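Local structure of transcriptional regulator, LacI family (Arthrobacter sp., 4RKQ) at residues S17-P23 / H47-Y53; Q122-R128 / P218-I224; Y133-G137 / F198-M202. The protein probably controls transcription as a LacI-family regulator, with a periplasmic-binding-protein-like module that is expected to sense a sugar or similar small effector. All coordinates share one frame; numbering follows the deposited sequence.

Contact 1 (S17-P23 / H47-Y53); sequences SVGLAIP and HVVVDDY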
ATOM      1  N   SER A  17      -1.668  -2.637  24.477  1.00 15.24           N
ATOM      2  CA  SER A  17      -0.792  -2.753  23.342  1.00 13.06           C
ATOM      3  C   SER A  17      -1.284  -3.894  22.494  1.00 16.33           C
ATOM      4  O   SER A  17      -1.514  -4.962  23.002  1.00 17.31           O
ATOM      5  CB  SER A  17       0.630  -3.049  23.840  1.00 21.02           C
ATOM      6  OG  SER A  17       1.448  -3.362  22.726  1.00 22.18           O
ATOM      7  N   VAL A  18      -1.434  -3.655  21.204  1.00 11.70           N
ATOM      8  CA  VAL A  18      -1.973  -4.607  20.267  1.00 13.09           C
ATOM      9  C   VAL A  18      -0.985  -4.845  19.111  1.00 12.90           C
ATOM     10  O   VAL A  18      -0.377  -3.918  18.565  1.00 14.76           O
ATOM     11  CB  VAL A  18      -3.308  -4.150  19.663  1.00 16.92           C
ATOM     12  CG1 VAL A  18      -3.839  -5.240  18.765  1.00 17.23           C
ATOM     13  CG2 VAL A  18      -4.311  -3.951  20.770  1.00 26.69           C
ATOM     14  N   GLY A  19      -0.774  -6.103  18.804  1.00 13.34           N
ATOM     15  CA  GLY A  19       0.086  -6.479  17.655  1.00 13.35           C
ATOM     16  C   GLY A  19      -0.756  -6.802  16.441  1.00 12.04           C
ATOM     17  O   GLY A  19      -1.799  -7.424  16.550  1.00 13.81           O
ATOM     18  N   LEU A  20      -0.311  -6.348  15.269  1.00  8.97           N
ATOM     19  CA  LEU A  20      -0.971  -6.624  14.033  1.00 11.07           C
ATOM     20  C   LEU A  20       0.006  -7.416  13.177  1.00 15.78           C
ATOM     21  O   LEU A  20       1.104  -6.947  12.863  1.00 16.99           O
ATOM     22  CB  LEU A  20      -1.281  -5.282  13.362  1.00 14.14           C
ATOM     23  CG  LEU A  20      -2.297  -4.941  12.323  1.00 39.05           C
ATOM     24  CD1 LEU A  20      -3.598  -5.701  12.499  1.00 43.17           C
ATOM     25  CD2 LEU A  20      -2.483  -3.415  12.471  1.00 24.98           C
ATOM     26  N   ALA A  21      -0.394  -8.614  12.796  1.00 14.65           N
ATOM     27  CA  ALA A  21       0.448  -9.484  11.959  1.00 17.01           C
ATOM     28  C   ALA A  21      -0.107  -9.510  10.493  1.00 12.60           C
ATOM     29  O   ALA A  21      -1.281  -9.837  10.251  1.00 16.48           O
ATOM     30  CB  ALA A  21       0.493 -10.879  12.556  1.00 14.47           C
ATOM     31  N   ILE A  22       0.706  -9.110   9.535  1.00 13.93           N
ATOM     32  CA  ILE A  22       0.287  -9.166   8.142  1.00 13.06           C
ATOM     33  C   ILE A  22       1.355  -9.884   7.308  1.00 10.70           C
ATOM     34  O   ILE A  22       2.519  -9.718   7.593  1.00 14.17           O
ATOM     35  CB  ILE A  22      -0.008  -7.796   7.544  1.00 23.00           C
ATOM     36  CG1 ILE A  22       1.110  -6.868   7.867  1.00 16.38           C
ATOM     37  CG2 ILE A  22      -1.319  -7.240   8.148  1.00 27.34           C
ATOM     38  CD1 ILE A  22       1.132  -5.654   6.990  1.00 22.61           C
ATOM     39  N   PRO A  23       0.920 -10.666   6.314  1.00 14.07           N
ATOM     40  CA  PRO A  23       1.859 -11.477   5.553  1.00 15.49           C
ATOM     41  C   PRO A  23       2.716 -10.706   4.574  1.00 13.74           C
ATOM     42  O   PRO A  23       3.694 -11.223   4.150  1.00 17.69           O
ATOM     43  CB  PRO A  23       0.965 -12.447   4.784  1.00 21.63           C
ATOM     44  CG  PRO A  23      -0.356 -11.828   4.750  1.00 20.55           C
ATOM     45  CD  PRO A  23      -0.473 -10.962   5.960  1.00 12.44           C
ATOM     46  N   HIS A  47      -1.607   1.453  21.991  1.00 17.91           N
ATOM     47  CA  HIS A  47      -0.378   1.367  21.206  1.00 20.15           C
ATOM     48  C   HIS A  47      -0.575   0.223  20.210  1.00 20.90           C
ATOM     49  O   HIS A  47      -1.158  -0.804  20.586  1.00 16.18           O
ATOM     50  CB  HIS A  47       0.792   0.885  22.085  1.00 30.92           C
ATOM     51  CG  HIS A  47       1.176   1.775  23.226  1.00 43.88           C
ATOM     52  ND1 HIS A  47       1.713   3.029  23.051  1.00 35.13           N
ATOM     53  CD2 HIS A  47       1.235   1.524  24.557  1.00 39.23           C
ATOM     54  CE1 HIS A  47       2.021   3.544  24.226  1.00 50.23           C
ATOM     55  NE2 HIS A  47       1.738   2.653  25.158  1.00 63.22           N
ATOM     56  N   VAL A  48      -0.044   0.345  18.993  1.00 19.92           N
ATOM     57  CA  VAL A  48      -0.102  -0.725  17.998  1.00 14.73           C
ATOM     58  C   VAL A  48       1.286  -0.875  17.354  1.00 18.77           C
ATOM     59  O   VAL A  48       1.962   0.115  17.028  1.00 15.38           O
ATOM     60  CB  VAL A  48      -1.107  -0.444  16.857  1.00 17.87           C
ATOM     61  CG1 VAL A  48      -1.184  -1.612  15.874  1.00 27.25           C
ATOM     62  CG2 VAL A  48      -2.499  -0.155  17.388  1.00 30.97           C
ATOM     63  N   VAL A  49       1.711  -2.111  17.193  1.00 15.96           N
ATOM     64  CA  VAL A  49       2.918  -2.425  16.417  1.00 14.09           C
ATOM     65  C   VAL A  49       2.576  -3.456  15.311  1.00 14.72           C
ATOM     66  O   VAL A  49       1.823  -4.422  15.533  1.00 23.90           O
ATOM     67  CB  VAL A  49       4.046  -2.987  17.276  1.00 31.23           C
ATOM     68  CG1 VAL A  49       4.690  -1.852  18.076  1.00 31.18           C
ATOM     69  CG2 VAL A  49       3.539  -4.086  18.196  1.00 20.77           C
ATOM     70  N   VAL A  50       3.141  -3.234  14.125  1.00 12.52           N
ATOM     71  CA  VAL A  50       2.875  -4.077  12.970  1.00 14.85           C
ATOM     72  C   VAL A  50       4.103  -4.948  12.704  1.00 12.46           C
ATOM     73  O   VAL A  50       5.221  -4.425  12.743  1.00 12.48           O
ATOM     74  CB  VAL A  50       2.557  -3.202  11.735  1.00 17.73           C
ATOM     75  CG1 VAL A  50       2.424  -4.073  10.501  1.00 19.39           C
ATOM     76  CG2 VAL A  50       1.261  -2.439  11.981  1.00 22.89           C
ATOM     77  N   ASP A  51       3.896  -6.249  12.516  1.00 12.99           N
ATOM     78  CA  ASP A  51       4.964  -7.156  12.043  1.00 13.73           C
ATOM     79  C   ASP A  51       4.547  -7.654  10.633  1.00 15.43           C
ATOM     80  O   ASP A  51       3.551  -8.414  10.505  1.00 12.81           O
ATOM     81  CB  ASP A  51       5.097  -8.331  12.977  1.00 11.73           C
ATOM     82  CG  ASP A  51       6.256  -9.283  12.607  1.00 22.63           C
ATOM     83  OD1 ASP A  51       6.737  -9.296  11.453  1.00 18.51           O
ATOM     84  OD2 ASP A  51       6.657 -10.053  13.498  1.00 18.69           O
ATOM     85  N   ASP A  52       5.304  -7.207   9.620  1.00 12.84           N
ATOM     86  CA  ASP A  52       5.166  -7.652   8.242  1.00 11.06           C
ATOM     87  C   ASP A  52       6.064  -8.881   8.169  1.00 14.40           C
ATOM     88  O   ASP A  52       7.316  -8.734   8.187  1.00 12.52           O
ATOM     89  CB  ASP A  52       5.643  -6.585   7.265  1.00 14.53           C
ATOM     90  CG  ASP A  52       5.891  -7.112   5.863  1.00 21.53           C
ATOM     91  OD1 ASP A  52       5.487  -8.249   5.531  1.00 19.81           O
ATOM     92  OD2 ASP A  52       6.564  -6.386   5.100  1.00 16.00           O
ATOM     93  N   TYR A  53       5.444 -10.053   8.141  1.00 15.04           N
ATOM     94  CA  TYR A  53       6.211 -11.308   8.217  1.00 11.41           C
ATOM     95  C   TYR A  53       6.514 -11.959   6.860  1.00 11.06           C
ATOM     96  O   TYR A  53       6.974 -13.088   6.801  1.00 17.74           O
ATOM     97  CB  TYR A  53       5.586 -12.319   9.190  1.00 12.87           C
ATOM     98  CG  TYR A  53       4.258 -12.868   8.805  1.00 10.38           C
ATOM     99  CD1 TYR A  53       4.148 -13.968   7.995  1.00 17.90           C
ATOM    100  CD2 TYR A  53       3.061 -12.293   9.322  1.00 16.01           C
ATOM    101  CE1 TYR A  53       2.899 -14.488   7.662  1.00 16.17           C
ATOM    102  CE2 TYR A  53       1.815 -12.806   8.993  1.00 14.97           C
ATOM    103  CZ  TYR A  53       1.748 -13.876   8.151  1.00 16.67           C
ATOM    104  OH  TYR A  53       0.543 -14.409   7.817  1.00 15.80           O
TER
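V18 and H47 begin a ladder of six backbone hydrogen bonds that locks strands 17-22 and 47-52 in parallel: V18 N gives to H47 O at 2.9 Å, V49 N to V18 O, L20 N to V49 O, D51 N to L20 O, I22 N to D51 O and Y53 N to I22 O. The short strand axes approach to 4.7 Å at 22°, and the pairing keeps strict register from S17 opposite H47 to I22 opposite D52. On the face carrying V18, L20 and I22, aliphatic groups mesh. L20 can be followed outward: its CB lies 3.9 Å from V49 O, and CD2 at the tip reaches V50 CG2 at 3.9 Å, the two side chains running alongside each other, while the same methyl meets V48 CG1 at 4.1 Å from a slanting direction. I22 adds CG1 against V50 CG1, and F33 of helix 29-43 covers L20. Past the strands, Y53 turns its ring back over the end of segment 17-23. With chi1 at 66°, its CG sits between the backbone N and the carbonyl carbon, which brings one face of the ring against P23; P23 CA stands 3.7 Å from the Y53 ring centroid and 16° off the normal, a CH-pi contact. The hydroxyl goes on to bond Y77 O, so both face and tip of the ring are held. D51, on the other side of the sheet, is engaged by R58 and H66, and V50 packs on V50 of the second subunit, placing this edge strand at the dimer interface. Two parallel strands joined through helix 29-43 make a beta-alpha-beta unit, the opening element of the Rossmann-like N-terminal subdomain seen in LacI-family effector domains.

Contact 2 (Q122-R128 / P218-I224); sequences QLMDSKR and PEDCAVI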
ATOM      1  N   GLN A 122     -23.872 -10.146 -11.591  1.00 34.52           N
ATOM      2  CA  GLN A 122     -23.590  -8.963 -12.374  1.00 26.45           C
ATOM      3  C   GLN A 122     -23.222  -9.357 -13.772  1.00 27.56           C
ATOM      4  O   GLN A 122     -23.659  -8.725 -14.740  1.00 28.76           O
ATOM      5  CB  GLN A 122     -22.455  -8.124 -11.762  1.00 33.05           C
ATOM      6  CG  GLN A 122     -21.957  -7.012 -12.680  1.00 33.19           C
ATOM      7  CD  GLN A 122     -23.012  -5.955 -12.982  1.00 34.88           C
ATOM      8  OE1 GLN A 122     -23.862  -5.655 -12.145  1.00 32.88           O
ATOM      9  NE2 GLN A 122     -22.934  -5.363 -14.175  1.00 37.08           N
ATOM     10  N   LEU A 123     -22.398 -10.387 -13.899  1.00 21.76           N
ATOM     11  CA  LEU A 123     -21.971 -10.831 -15.234  1.00 22.72           C
ATOM     12  C   LEU A 123     -23.154 -11.443 -16.015  1.00 33.23           C
ATOM     13  O   LEU A 123     -23.326 -11.187 -17.212  1.00 30.47           O
ATOM     14  CB  LEU A 123     -20.815 -11.801 -15.139  1.00 24.86           C
ATOM     15  CG  LEU A 123     -19.536 -11.177 -14.556  1.00 32.93           C
ATOM     16  CD1 LEU A 123     -18.398 -12.177 -14.577  1.00 36.24           C
ATOM     17  CD2 LEU A 123     -19.115  -9.930 -15.310  1.00 29.42           C
ATOM     18  N   MET A 124     -23.999 -12.198 -15.327  1.00 26.74           N
ATOM     19  CA  MET A 124     -25.208 -12.743 -15.964  1.00 44.71           C
ATOM     20  C   MET A 124     -26.139 -11.645 -16.450  1.00 49.40           C
ATOM     21  O   MET A 124     -26.639 -11.711 -17.567  1.00 35.94           O
ATOM     22  CB  MET A 124     -25.969 -13.656 -15.010  1.00 38.69           C
ATOM     23  CG  MET A 124     -25.233 -14.911 -14.626  1.00 36.23           C
ATOM     24  SD  MET A 124     -24.771 -16.059 -15.924  1.00 37.60           S
ATOM     25  CE  MET A 124     -23.131 -15.652 -16.369  1.00 42.04           C
ATOM     26  N   ASP A 125     -26.356 -10.629 -15.620  1.00 37.72           N
ATOM     27  CA  ASP A 125     -27.213  -9.506 -15.989  1.00 48.88           C
ATOM     28  C   ASP A 125     -26.741  -8.841 -17.260  1.00 42.80           C
ATOM     29  O   ASP A 125     -27.553  -8.427 -18.065  1.00 39.78           O
ATOM     30  CB  ASP A 125     -27.277  -8.444 -14.883  1.00 38.68           C
ATOM     31  CG  ASP A 125     -27.949  -8.953 -13.611  1.00100.07           C
ATOM     32  OD1 ASP A 125     -28.469 -10.100 -13.595  1.00 64.43           O
ATOM     33  OD2 ASP A 125     -27.934  -8.202 -12.613  1.00 67.64           O
ATOM     34  N   SER A 126     -25.427  -8.744 -17.441  1.00 30.74           N
ATOM     35  CA  SER A 126     -24.862  -8.123 -18.636  0.50 26.63           C
ATOM     36  C   SER A 126     -24.669  -9.148 -19.742  1.00 33.55           C
ATOM     37  O   SER A 126     -24.027  -8.865 -20.762  1.00 31.07           O
ATOM     38  CB  SER A 126     -23.534  -7.455 -18.297  0.50 32.06           C
ATOM     39  OG  SER A 126     -23.724  -6.563 -17.223  0.50 26.46           O
ATOM     40  N   LYS A 127     -25.209 -10.355 -19.516  1.00 24.26           N
ATOM     41  CA  LYS A 127     -25.203 -11.415 -20.504  1.00 29.44           C
ATOM     42  C   LYS A 127     -23.840 -11.774 -21.008  1.00 38.94           C
ATOM     43  O   LYS A 127     -23.662 -11.998 -22.211  1.00 28.14           O
ATOM     44  CB  LYS A 127     -26.120 -11.014 -21.704  1.00 33.92           C
ATOM     45  CG  LYS A 127     -27.445 -11.755 -21.762  1.00 62.54           C
ATOM     46  CD  LYS A 127     -28.553 -11.005 -21.055  1.00 88.17           C
ATOM     47  CE  LYS A 127     -29.836 -11.808 -21.147  1.00 94.96           C
ATOM     48  NZ  LYS A 127     -30.997 -10.994 -20.733  1.00 70.79           N
ATOM     49  N   ARG A 128     -22.861 -11.867 -20.118  1.00 27.55           N
ATOM     50  CA  ARG A 128     -21.545 -12.347 -20.570  1.00 25.31           C
ATOM     51  C   ARG A 128     -21.680 -13.815 -20.803  1.00 30.86           C
ATOM     52  O   ARG A 128     -22.281 -14.505 -19.997  1.00 26.93           O
ATOM     53  CB  ARG A 128     -20.431 -12.066 -19.550  1.00 24.13           C
ATOM     54  CG  ARG A 128     -20.377 -10.630 -19.090  1.00 29.56           C
ATOM     55  CD  ARG A 128     -20.134  -9.661 -20.240  1.00 33.40           C
ATOM     56  NE  ARG A 128     -20.168  -8.278 -19.765  1.00 27.52           N
ATOM     57  CZ  ARG A 128     -19.731  -7.234 -20.463  1.00 24.12           C
ATOM     58  NH1 ARG A 128     -19.166  -7.405 -21.658  1.00 30.01           N
ATOM     59  NH2 ARG A 128     -19.802  -6.017 -19.925  1.00 36.88           N
ATOM     60  N   PRO A 218     -15.353  -1.823 -20.233  1.00 22.34           N
ATOM     61  CA  PRO A 218     -16.095  -3.060 -20.181  1.00 18.45           C
ATOM     62  C   PRO A 218     -16.729  -3.502 -21.500  1.00 54.71           C
ATOM     63  O   PRO A 218     -17.373  -4.536 -21.510  1.00 32.79           O
ATOM     64  CB  PRO A 218     -17.238  -2.694 -19.231  1.00 18.88           C
ATOM     65  CG  PRO A 218     -17.541  -1.274 -19.574  1.00 38.60           C
ATOM     66  CD  PRO A 218     -16.212  -0.662 -19.948  1.00 25.67           C
ATOM     67  N   GLU A 219     -16.593  -2.747 -22.587  1.00 41.78           N
ATOM     68  CA  GLU A 219     -17.410  -3.019 -23.800  1.00 31.52           C
ATOM     69  C   GLU A 219     -17.191  -4.407 -24.351  1.00 24.98           C
ATOM     70  O   GLU A 219     -18.144  -5.136 -24.638  1.00 34.79           O
ATOM     71  CB  GLU A 219     -17.176  -1.946 -24.891  1.00 31.27           C
ATOM     72  CG  GLU A 219     -17.697  -0.573 -24.484  1.00 33.89           C
ATOM     73  CD  GLU A 219     -16.675   0.270 -23.722  1.00 76.77           C
ATOM     74  OE1 GLU A 219     -15.565  -0.220 -23.432  1.00 34.61           O
ATOM     75  OE2 GLU A 219     -16.977   1.436 -23.402  1.00 50.02           O
ATOM     76  N   ASP A 220     -15.940  -4.800 -24.487  1.00 19.79           N
ATOM     77  CA  ASP A 220     -15.628  -6.138 -24.928  1.00 19.71           C
ATOM     78  C   ASP A 220     -15.526  -7.174 -23.797  1.00 27.85           C
ATOM     79  O   ASP A 220     -15.924  -8.340 -23.976  1.00 30.89           O
ATOM     80  CB  ASP A 220     -14.338  -6.142 -25.716  1.00 25.81           C
ATOM     81  CG  ASP A 220     -14.437  -5.305 -26.976  1.00 49.85           C
ATOM     82  OD1 ASP A 220     -15.397  -5.471 -27.727  1.00 34.43           O
ATOM     83  OD2 ASP A 220     -13.589  -4.446 -27.204  1.00 34.65           O
ATOM     84  N   CYS A 221     -14.964  -6.774 -22.659  1.00 28.36           N
ATOM     85  CA  CYS A 221     -14.808  -7.701 -21.504  1.00 27.99           C
ATOM     86  C   CYS A 221     -14.995  -6.951 -20.167  1.00 32.12           C
ATOM     87  O   CYS A 221     -14.471  -5.853 -19.973  1.00 28.33           O
ATOM     88  CB  CYS A 221     -13.461  -8.431 -21.594  1.00 25.86           C
ATOM     89  SG  CYS A 221     -13.238  -9.822 -20.414  1.00 26.94           S
ATOM     90  N   ALA A 222     -15.842  -7.494 -19.300  1.00 17.53           N
ATOM     91  CA  ALA A 222     -16.064  -6.954 -17.990  1.00 21.51           C
ATOM     92  C   ALA A 222     -15.001  -7.509 -17.021  1.00 27.05           C
ATOM     93  O   ALA A 222     -14.471  -8.597 -17.217  1.00 22.85           O
ATOM     94  CB  ALA A 222     -17.463  -7.308 -17.521  1.00 30.13           C
ATOM     95  N   VAL A 223     -14.683  -6.749 -15.981  1.00 25.97           N
ATOM     96  CA  VAL A 223     -13.741  -7.221 -14.965  1.00 19.16           C
ATOM     97  C   VAL A 223     -14.307  -6.863 -13.592  1.00 19.80           C
ATOM     98  O   VAL A 223     -14.795  -5.716 -13.364  1.00 19.70           O
ATOM     99  CB  VAL A 223     -12.322  -6.644 -15.147  1.00 22.81           C
ATOM    100  CG1 VAL A 223     -11.361  -7.134 -14.053  1.00 21.71           C
ATOM    101  CG2 VAL A 223     -11.742  -6.988 -16.502  1.00 23.34           C
ATOM    102  N   ILE A 224     -14.315  -7.861 -12.707  1.00 18.03           N
ATOM    103  CA  ILE A 224     -14.687  -7.655 -11.335  1.00 21.67           C
ATOM    104  C   ILE A 224     -13.613  -8.190 -10.378  1.00 17.43           C
ATOM    105  O   ILE A 224     -13.159  -9.318 -10.492  1.00 17.20           O
ATOM    106  CB  ILE A 224     -16.035  -8.319 -10.980  1.00 24.29           C
ATOM    107  CG1 ILE A 224     -17.152  -7.848 -11.926  1.00 22.66           C
ATOM    108  CG2 ILE A 224     -16.421  -7.959  -9.547  1.00 24.45           C
ATOM    109  CD1 ILE A 224     -18.489  -8.508 -11.667  1.00 22.74           C
TER
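Apolar contacts join L123, near the end of helix 112-125, to strand 222-225. Its CD2 rests 3.8 Å from A222 CB and 4.0 Å from I224 CD1, so one methyl touches two side chains that the strand turns toward the helix; L123 and I224 run past each other in opposite senses. From the neighbouring helical position, Q122 contributes the aliphatic part of its chain, CG lying 3.9 Å from I224 CD1. L196 of the adjacent strand 194-197 packs against both L123 and I224.

Polar contacts centre on R128. Its chain bends at chi2 (-60°), and the guanidinium reaches the loop ahead of the strand, where NH2 donates to P218 O at 3.3 Å with an N-H...O angle of 136°. P218 O lies 24° out of the guanidinium plane, and the second bond to it, from NH1, is weak, so this grip is a loose fork on one carbonyl. A firmer charge partner is E287, which forms a salt bridge with NH2. R128 NE is buried without a polar partner in the model.

Contact over a flat face completes the set: A222 CB sits 3.3 Å above the guanidinium plane, offset toward its rim, and is 3.6 Å from R128 NE.

Backbone bonds close the helix just ahead of R128. K127, at positive phi, occupies the C-prime position, with K127 N bonded to M124 O and R128 N to L123 O. This Schellman motif ends a helix packed on the parallel strands 194-197 and 222-225 of a Rossmann-like, periplasmic-binding-protein-type subdomain.

Contact 3 (Y133-G137 / F198-M202); sequences YLEAG and FNDLM. With EDO (1,2-ethanediol), chain F.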
ATOM      1  N   TYR A 133     -12.502 -17.240 -14.310  1.00 21.87           N
ATOM      2  CA  TYR A 133     -12.180 -16.894 -12.910  1.00 16.76           C
ATOM      3  C   TYR A 133     -10.690 -17.060 -12.813  1.00 20.13           C
ATOM      4  O   TYR A 133     -10.168 -18.075 -13.207  1.00 23.48           O
ATOM      5  CB  TYR A 133     -12.858 -17.813 -11.884  1.00 20.99           C
ATOM      6  CG  TYR A 133     -12.392 -17.503 -10.474  1.00 24.97           C
ATOM      7  CD1 TYR A 133     -12.706 -16.303  -9.865  1.00 30.93           C
ATOM      8  CD2 TYR A 133     -11.591 -18.402  -9.780  1.00 25.53           C
ATOM      9  CE1 TYR A 133     -12.243 -16.004  -8.579  1.00 32.29           C
ATOM     10  CE2 TYR A 133     -11.144 -18.126  -8.503  1.00 27.62           C
ATOM     11  CZ  TYR A 133     -11.466 -16.940  -7.905  1.00 41.98           C
ATOM     12  OH  TYR A 133     -10.982 -16.701  -6.634  1.00 38.68           O
ATOM     13  N   LEU A 134     -10.020 -16.047 -12.305  1.00 18.84           N
ATOM     14  CA  LEU A 134      -8.595 -16.093 -12.146  1.00 19.05           C
ATOM     15  C   LEU A 134      -8.310 -16.292 -10.658  1.00 25.69           C
ATOM     16  O   LEU A 134      -8.590 -15.443  -9.845  1.00 21.01           O
ATOM     17  CB  LEU A 134      -7.982 -14.795 -12.673  1.00 23.36           C
ATOM     18  CG  LEU A 134      -6.529 -14.578 -12.245  1.00 26.37           C
ATOM     19  CD1 LEU A 134      -5.624 -15.684 -12.758  1.00 22.87           C
ATOM     20  CD2 LEU A 134      -6.107 -13.215 -12.726  1.00 24.51           C
ATOM     21  N   GLU A 135      -7.674 -17.405 -10.348  1.00 19.51           N
ATOM     22  CA  GLU A 135      -7.483 -17.879  -8.989  1.00 19.43           C
ATOM     23  C   GLU A 135      -6.057 -17.538  -8.570  1.00 22.64           C
ATOM     24  O   GLU A 135      -5.162 -17.590  -9.378  1.00 25.33           O
ATOM     25  CB  GLU A 135      -7.656 -19.415  -9.031  1.00 28.33           C
ATOM     26  CG  GLU A 135      -7.329 -20.199  -7.783  1.00 29.04           C
ATOM     27  CD  GLU A 135      -8.346 -19.958  -6.705  1.00 44.49           C
ATOM     28  OE1 GLU A 135      -8.444 -18.798  -6.270  1.00 32.25           O
ATOM     29  OE2 GLU A 135      -9.041 -20.916  -6.294  1.00 30.73           O
ATOM     30  N   ALA A 136      -5.831 -17.285  -7.291  1.00 23.07           N
ATOM     31  CA  ALA A 136      -4.458 -17.122  -6.789  1.00 18.21           C
ATOM     32  C   ALA A 136      -3.941 -18.530  -6.408  1.00 22.40           C
ATOM     33  O   ALA A 136      -4.590 -19.242  -5.622  1.00 25.53           O
ATOM     34  CB  ALA A 136      -4.477 -16.230  -5.581  1.00 20.98           C
ATOM     35  N   GLY A 137      -2.812 -18.936  -6.958  1.00 28.99           N
ATOM     36  CA  GLY A 137      -2.233 -20.236  -6.598  1.00 29.97           C
ATOM     37  C   GLY A 137      -1.309 -20.763  -7.672  1.00 23.63           C
ATOM     38  O   GLY A 137      -0.769 -20.008  -8.483  1.00 32.65           O
ATOM     39  N   PHE A 198      -9.525 -13.140  -8.253  1.00 18.66           N
ATOM     40  CA  PHE A 198      -9.338 -13.459  -6.848  1.00 19.52           C
ATOM     41  C   PHE A 198      -9.321 -12.206  -5.970  1.00 17.75           C
ATOM     42  O   PHE A 198      -9.926 -12.180  -4.916  1.00 18.75           O
ATOM     43  CB  PHE A 198      -8.017 -14.257  -6.707  1.00 19.93           C
ATOM     44  CG  PHE A 198      -7.661 -14.560  -5.307  1.00 18.59           C
ATOM     45  CD1 PHE A 198      -8.208 -15.657  -4.662  1.00 23.98           C
ATOM     46  CD2 PHE A 198      -6.797 -13.724  -4.601  1.00 19.45           C
ATOM     47  CE1 PHE A 198      -7.898 -15.922  -3.329  1.00 24.31           C
ATOM     48  CE2 PHE A 198      -6.486 -13.992  -3.263  1.00 26.41           C
ATOM     49  CZ  PHE A 198      -7.031 -15.089  -2.628  1.00 26.52           C
ATOM     50  N   ASN A 199      -8.585 -11.183  -6.395  1.00 19.09           N
ATOM     51  CA  ASN A 199      -8.630  -9.933  -5.730  1.00 15.41           C
ATOM     52  C   ASN A 199      -8.305  -8.786  -6.666  1.00 18.19           C
ATOM     53  O   ASN A 199      -7.937  -9.005  -7.846  1.00 20.06           O
ATOM     54  CB  ASN A 199      -7.671  -9.921  -4.499  1.00 15.38           C
ATOM     55  CG  ASN A 199      -6.217 -10.152  -4.865  1.00 21.43           C
ATOM     56  OD1 ASN A 199      -5.815 -10.057  -6.018  1.00 22.26           O
ATOM     57  ND2 ASN A 199      -5.411 -10.450  -3.852  1.00 22.78           N
ATOM     58  N   ASP A 200      -8.405  -7.576  -6.118  1.00 20.49           N
ATOM     59  CA  ASP A 200      -8.111  -6.324  -6.869  1.00 18.23           C
ATOM     60  C   ASP A 200      -6.704  -6.203  -7.436  1.00 20.46           C
ATOM     61  O   ASP A 200      -6.537  -5.713  -8.542  1.00 19.43           O
ATOM     62  CB  ASP A 200      -8.390  -5.082  -6.029  1.00 16.93           C
ATOM     63  CG  ASP A 200      -9.886  -4.836  -5.762  1.00 20.19           C
ATOM     64  OD1 ASP A 200     -10.715  -5.544  -6.340  1.00 22.77           O
ATOM     65  OD2 ASP A 200     -10.201  -3.900  -4.963  1.00 18.83           O
ATOM     66  N   LEU A 201      -5.685  -6.612  -6.687  1.00 18.61           N
ATOM     67  CA  LEU A 201      -4.331  -6.565  -7.192  1.00 23.01           C
ATOM     68  C   LEU A 201      -4.204  -7.427  -8.463  1.00 21.03           C
ATOM     69  O   LEU A 201      -3.641  -6.984  -9.482  1.00 19.87           O
ATOM     70  CB  LEU A 201      -3.373  -7.087  -6.132  1.00 18.77           C
ATOM     71  CG  LEU A 201      -1.923  -7.119  -6.561  1.00 18.11           C
ATOM     72  CD1 LEU A 201      -1.467  -5.731  -6.912  1.00 25.63           C
ATOM     73  CD2 LEU A 201      -1.038  -7.765  -5.488  1.00 23.26           C
ATOM     74  N   MET A 202      -4.743  -8.648  -8.409  1.00 19.04           N
ATOM     75  CA  MET A 202      -4.739  -9.511  -9.606  1.00 21.46           C
ATOM     76  C   MET A 202      -5.602  -8.870 -10.708  1.00 18.90           C
ATOM     77  O   MET A 202      -5.239  -8.886 -11.864  1.00 20.09           O
ATOM     78  CB  MET A 202      -5.163 -10.953  -9.253  1.00 17.99           C
ATOM     79  CG  MET A 202      -4.153 -11.709  -8.347  1.00 21.19           C
ATOM     80  SD  MET A 202      -4.579 -13.433  -8.033  1.00 13.68           S
ATOM     81  CE  MET A 202      -3.879 -14.169  -9.489  1.00 23.34           C
TER
HETATM   82  C1  EDO F 402      -6.180 -10.470  -0.048  1.00 29.24           C
HETATM   83  O1  EDO F 402      -6.139  -9.464  -1.078  1.00 25.78           O
HETATM   84  C2  EDO F 402      -7.419 -10.331   0.808  1.00 36.97           C
HETATM   85  O2  EDO F 402      -8.521 -10.623  -0.061  1.00 23.36           O
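F198 lays its ring against A136, whose CB stands 3.5 Å above the ring plane, over its centre; the line from A136 CB to the F198 ring centroid is 13° off the normal, a CH-pi contact. With CG anti to the backbone N (chi1 176°), the ring extends along the end of strand 131-136, bringing its CD1 to 3.5 Å from E135 OE1 and 3.6 Å from Y133 OH, the hydroxyl lying at the ring edge. The carboxylate of E135 is turned 64° from that ring, and its OE1 is also bonded to T149. F198 N donates to L134 O at 3.0 Å, almost in line with the carbonyl bond, though the N-H is bent away. R151 makes a cation-pi contact with the same ring. Replacing this phenylalanine by alanine is likely to leave A136 CB without its aromatic cover and R151 without its pi partner.

M202 fills the adjoining space: SD lies 3.7 Å from A136 CB, and CE meets L134 CG at 3.8 Å. Its backbone N is bound by N199 OD1, which caps helix 200-212. N199 ND2 also donates to O1 of a 1,2-ethanediol at 3.0 Å, probably from the crystallisation liquor and further bound by N27, R151 and D227. A helix N-terminus at the C-terminal edge of parallel strands, beside this polar cluster, is consistent with the interdomain effector cleft of LacI-type regulators.

In the fold
Along the chain, contact 1 closes before the others open, and contact 3 falls within the span between the two segments of contact 2. All three reach the same mixed sheet, yet contact 1 lies on the opposite side of the chain's centre, its centre about 39 Å from that of contact 2 and about 25 Å from that of contact 3. The latter two are about 17 Å apart between centres, linked where helix 112-125 leads to strand 131-136 and helix 200-212 to strand 222-225. This separation fits a two-lobed effector module: contact 1 in one lobe at the dimer interface, contacts 2 and 3 in the other, with contact 3 beside the probable cleft.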